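Acetaldehyde dehydrogenase (Acetylating) (Geobacillus thermoglucosidasius, PDB 5J78) probably catalyses the reversible, NAD-dependent conversion of acetaldehyde and coenzyme A into acetyl-CoA. Local coordinates at residues 177-181 with 193-197; 240-245 with 390-396. All coordinates share one frame; numbering follows the deposited sequence. Where two conformers were deposited one is given.

Interaction 1 of 2, residues 177-181 with 193-197; sequences ARIMQ and LISCI
Gln181 reaches Ile194 because its CG lies opposite the backbone N (chi1 170°) and its chain then bends at chi2 (69°), swinging the amide across to the strand. The contact belongs to a beta-alpha-beta unit of strand 160-165, helix 170-186 and strand 194-196, the helix running nearly antiparallel to the strand it covers. Leu193, Ser195 and Ile197 spend backbone bonds on strand 160-165, while the N-H of Ile194 is taken by the glutamine. Ile194 N donates to Gln181 OE1 over 2.9 Å; the donor stands 36° above the carbonyl plane rather than on a lone pair, and the bond is far from straight. At the other end of the amide, NE2 is held by Pro190 O and Glu185, which fixes its rotation; glutamine suits the place because it can accept and donate at once. A leucine in its place would probably leave the Ile194 N-H and the Pro190 carbonyl without these partners. Farther along the strand from the amide, the contact is mainly apolar. Ile194 puts CD1 4.0 Å from Met180 CB, while its other branch, CG2, lies 3.8 Å from Ala177 O; Val155, Met65 and Phe163 pack around this branched side chain. Beyond CB the Met180 side chain leads away from the strand, and it also touches Ala69 and Ala151. Ala177 is small enough to let the strand come close: its CB meets Cys196 CB at 3.7 Å.

Interaction 2 of 2, residues 240-245 with 390-396; sequences GPGNVP and GGLGHTV. With ACT (acetate ion), chain E.
One water joins Asn243 to Gly391 and Thr395: it accepts from Asn243 N at 3.0 Å and gives its two protons to Gly391 O and Thr395 O, each at 2.9 Å. Three main-chain groups of two separate segments are thus satisfied by a single molecule where the two loops lead into neighbouring strands. A second water donates to both carbonyls, Pro241 O and Leu392 O. Gly391 passes directly over the 240-245 loop, where a beta carbon would fall 2.7 Å from Asn243 N, a clash that excludes any side chain. From Gly391 to His394 the chain makes a type II turn, with glycine at the third position, where phi is positive. The two segments lead into strands 244-248 and 395-399, parallel neighbours in the seven-stranded sheet characteristic of the catalytic domain of aldehyde dehydrogenases. Here Val244 crosses Thr395 obliquely, and Pro245 CG meets Val396 CG1 at 3.9 Å, with Leu387 covering the proline and valine. His394, its CG opposite the backbone N (chi1 -159°), lays a ring face on Gly242, whose CA makes a CH-pi contact 4.0 Å from the ring centroid; a larger residue than glycine would crowd it. The rotation of the ring is set at its rim: ND1 shares a hydrogen bond of 2.8 Å with Thr395 OG1, and NE2 meets, at 3.0 Å, a water that donates to Gly240 O. A weak bond also runs from His394 NE2 to an acetate oxygen.

Interactions 1 and 2 do not touch: their centres are 31 Å apart and their nearest atoms about 20 Å. They serve different sheets of the same chain. Interaction 1 packs a helix on strand 194-196 of the mixed sheet, which in this family corresponds to the nucleotide-binding domain, whereas interaction 2 lies where two loops enter adjacent strands of the parallel sheet, nearer the chain's centre. The latter also borders the probable active site: Gly242 N hydrogen-bonds an oxygen of the 3-sulfinoalanine formed from Cys273, which sits where the family's catalytic cysteine is expected, and the acetate beside His394 probably comes from the crystallisation liquor.

Interaction 1 of 2, residues 177-181 with 193-197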
# COMPACT_ATOMS: atom_id res chain seq x y z
N ALA A 177 -11.56 22.50 -22.46
CA ALA A 177 -10.16 22.87 -22.24
C ALA A 177 -9.46 23.40 -23.52
O ALA A 177 -8.71 24.38 -23.46
CB ALA A 177 -9.39 21.67 -21.68
N ARG A 178 -9.73 22.74 -24.65
CA ARG A 178 -9.19 23.12 -25.95
C ARG A 178 -9.58 24.56 -26.28
O ARG A 178 -8.75 25.38 -26.67
CB ARG A 178 -9.73 22.16 -27.02
CG ARG A 178 -8.80 21.83 -28.18
CD ARG A 178 -9.37 20.65 -29.01
NE ARG A 178 -9.02 19.35 -28.43
CZ ARG A 178 -9.88 18.39 -28.08
NH1 ARG A 178 -11.20 18.54 -28.24
NH2 ARG A 178 -9.40 17.27 -27.56
N ILE A 179 -10.86 24.87 -26.09
CA ILE A 179 -11.38 26.20 -26.34
C ILE A 179 -10.76 27.24 -25.40
O ILE A 179 -10.44 28.34 -25.83
CB ILE A 179 -12.91 26.21 -26.21
CG1 ILE A 179 -13.54 25.52 -27.43
CG2 ILE A 179 -13.46 27.63 -26.14
CD1 ILE A 179 -14.97 25.11 -27.21
N MET A 180 -10.58 26.90 -24.12
CA MET A 180 -9.91 27.80 -23.18
C MET A 180 -8.45 28.12 -23.60
O MET A 180 -8.03 29.27 -23.56
CB MET A 180 -9.95 27.21 -21.76
CG MET A 180 -11.34 27.23 -21.09
SD MET A 180 -12.24 28.81 -21.14
CE MET A 180 -13.12 28.64 -22.67
N GLN A 181 -7.70 27.09 -24.01
CA GLN A 181 -6.29 27.27 -24.41
C GLN A 181 -6.15 28.09 -25.69
O GLN A 181 -5.25 28.92 -25.81
CB GLN A 181 -5.62 25.90 -24.59
CG GLN A 181 -4.26 25.95 -25.22
CD GLN A 181 -3.23 26.57 -24.28
OE1 GLN A 181 -3.43 26.60 -23.06
NE2 GLN A 181 -2.14 27.06 -24.84
N LEU A 193 -0.42 25.75 -21.58
CA LEU A 193 -0.87 26.32 -20.32
C LEU A 193 -2.05 25.57 -19.71
O LEU A 193 -2.12 25.37 -18.49
CB LEU A 193 -1.26 27.77 -20.53
CG LEU A 193 -1.49 28.55 -19.25
CD1 LEU A 193 -0.19 28.74 -18.47
CD2 LEU A 193 -2.12 29.88 -19.57
N ILE A 194 -2.98 25.22 -20.59
CA ILE A 194 -4.23 24.54 -20.26
C ILE A 194 -4.29 23.27 -21.10
O ILE A 194 -4.20 23.34 -22.33
CB ILE A 194 -5.45 25.39 -20.56
CG1 ILE A 194 -5.40 26.71 -19.79
CG2 ILE A 194 -6.73 24.66 -20.24
CD1 ILE A 194 -6.26 27.78 -20.40
N SER A 195 -4.45 22.13 -20.44
CA SER A 195 -4.44 20.83 -21.11
C SER A 195 -5.47 19.93 -20.46
O SER A 195 -5.98 20.24 -19.38
CB SER A 195 -3.04 20.19 -21.05
OG SER A 195 -2.55 20.11 -19.71
N CYS A 196 -5.79 18.82 -21.12
CA CYS A 196 -6.74 17.86 -20.59
C CYS A 196 -6.41 16.44 -21.02
O CYS A 196 -6.14 16.19 -22.20
CB CYS A 196 -8.15 18.25 -21.04
SG CYS A 196 -9.52 17.25 -20.40
N ILE A 197 -6.39 15.53 -20.06
CA ILE A 197 -6.24 14.09 -20.32
C ILE A 197 -7.31 13.63 -21.33
O ILE A 197 -8.49 13.87 -21.13
CB ILE A 197 -6.37 13.27 -19.00
CG1 ILE A 197 -5.18 13.55 -18.06
CG2 ILE A 197 -6.42 11.78 -19.27
CD1 ILE A 197 -5.43 13.09 -16.64

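Interaction 2 of 2, residues 240-245 with 390-396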
# COMPACT_ATOMS: atom_id res chain seq x y z
N GLY A 240 -17.42 18.30 -0.94
CA GLY A 240 -18.21 17.23 -0.37
C GLY A 240 -19.53 17.20 -1.11
O GLY A 240 -19.86 18.15 -1.82
N PRO A 241 -20.28 16.12 -0.96
CA PRO A 241 -21.61 16.01 -1.58
C PRO A 241 -22.67 16.84 -0.84
O PRO A 241 -22.51 17.16 0.35
CB PRO A 241 -21.90 14.51 -1.49
CG PRO A 241 -21.19 14.07 -0.26
CD PRO A 241 -19.89 14.86 -0.29
N GLY A 242 -23.73 17.18 -1.56
CA GLY A 242 -24.88 17.86 -0.98
C GLY A 242 -26.04 16.91 -0.71
O GLY A 242 -26.12 15.83 -1.28
N ASN A 243 -26.92 17.32 0.19
CA ASN A 243 -28.20 16.66 0.36
C ASN A 243 -29.11 17.67 0.99
O ASN A 243 -29.50 17.53 2.14
CB ASN A 243 -28.11 15.40 1.22
CG ASN A 243 -29.43 14.63 1.22
OD1 ASN A 243 -30.18 14.71 0.27
ND2 ASN A 243 -29.71 13.89 2.29
N VAL A 244 -29.42 18.70 0.20
CA VAL A 244 -29.89 19.97 0.74
C VAL A 244 -31.34 19.96 1.21
O VAL A 244 -32.25 19.75 0.42
CB VAL A 244 -29.75 21.07 -0.31
CG1 VAL A 244 -30.29 22.40 0.22
CG2 VAL A 244 -28.29 21.19 -0.74
N PRO A 245 -31.55 20.21 2.52
CA PRO A 245 -32.90 20.35 3.05
C PRO A 245 -33.33 21.80 3.01
O PRO A 245 -32.51 22.67 3.28
CB PRO A 245 -32.76 19.85 4.49
CG PRO A 245 -31.36 20.29 4.87
CD PRO A 245 -30.54 20.14 3.61
N GLY A 390 -25.22 12.38 3.94
CA GLY A 390 -24.42 12.77 2.78
C GLY A 390 -24.57 14.21 2.29
O GLY A 390 -24.51 14.45 1.08
N GLY A 391 -24.77 15.15 3.21
CA GLY A 391 -24.80 16.57 2.88
C GLY A 391 -24.05 17.50 3.83
O GLY A 391 -24.14 18.71 3.68
N LEU A 392 -23.31 16.97 4.80
CA LEU A 392 -22.69 17.84 5.81
C LEU A 392 -21.70 18.85 5.24
O LEU A 392 -20.84 18.53 4.42
CB LEU A 392 -21.99 17.00 6.88
CG LEU A 392 -22.92 16.27 7.86
CD1 LEU A 392 -22.13 15.23 8.65
CD2 LEU A 392 -23.63 17.22 8.79
N GLY A 393 -21.83 20.08 5.72
CA GLY A 393 -20.94 21.16 5.33
C GLY A 393 -21.34 21.83 4.03
O GLY A 393 -20.73 22.83 3.67
N HIS A 394 -22.34 21.31 3.32
CA HIS A 394 -22.59 21.82 1.96
C HIS A 394 -23.54 23.01 1.96
O HIS A 394 -23.08 24.15 2.12
CB HIS A 394 -23.09 20.69 1.07
CG HIS A 394 -22.89 20.96 -0.38
ND1 HIS A 394 -23.52 21.99 -1.04
CD2 HIS A 394 -22.10 20.36 -1.30
CE1 HIS A 394 -23.16 21.99 -2.31
NE2 HIS A 394 -22.29 21.01 -2.49
N THR A 395 -24.84 22.76 1.81
CA THR A 395 -25.83 23.83 1.66
C THR A 395 -27.15 23.49 2.35
O THR A 395 -27.56 22.34 2.37
CB THR A 395 -26.10 24.10 0.18
OG1 THR A 395 -24.87 24.34 -0.48
CG2 THR A 395 -26.99 25.33 -0.01
N VAL A 396 -27.77 24.51 2.95
CA VAL A 396 -29.17 24.42 3.38
C VAL A 396 -29.95 25.63 2.86
O VAL A 396 -29.36 26.64 2.44
CB VAL A 396 -29.32 24.38 4.93
CG1 VAL A 396 -28.75 23.09 5.50
CG2 VAL A 396 -28.68 25.57 5.57
C ACT E . -21.95 22.48 -6.43
O ACT E . -21.31 21.88 -5.55
OXT ACT E . -23.16 22.69 -6.17
CH3 ACT E . -21.30 22.93 -7.70
O HOH W 1 -20.10 19.69 -4.06
O HOH W 2 -20.61 16.87 2.38
O HOH W 3 -26.28 19.73 1.94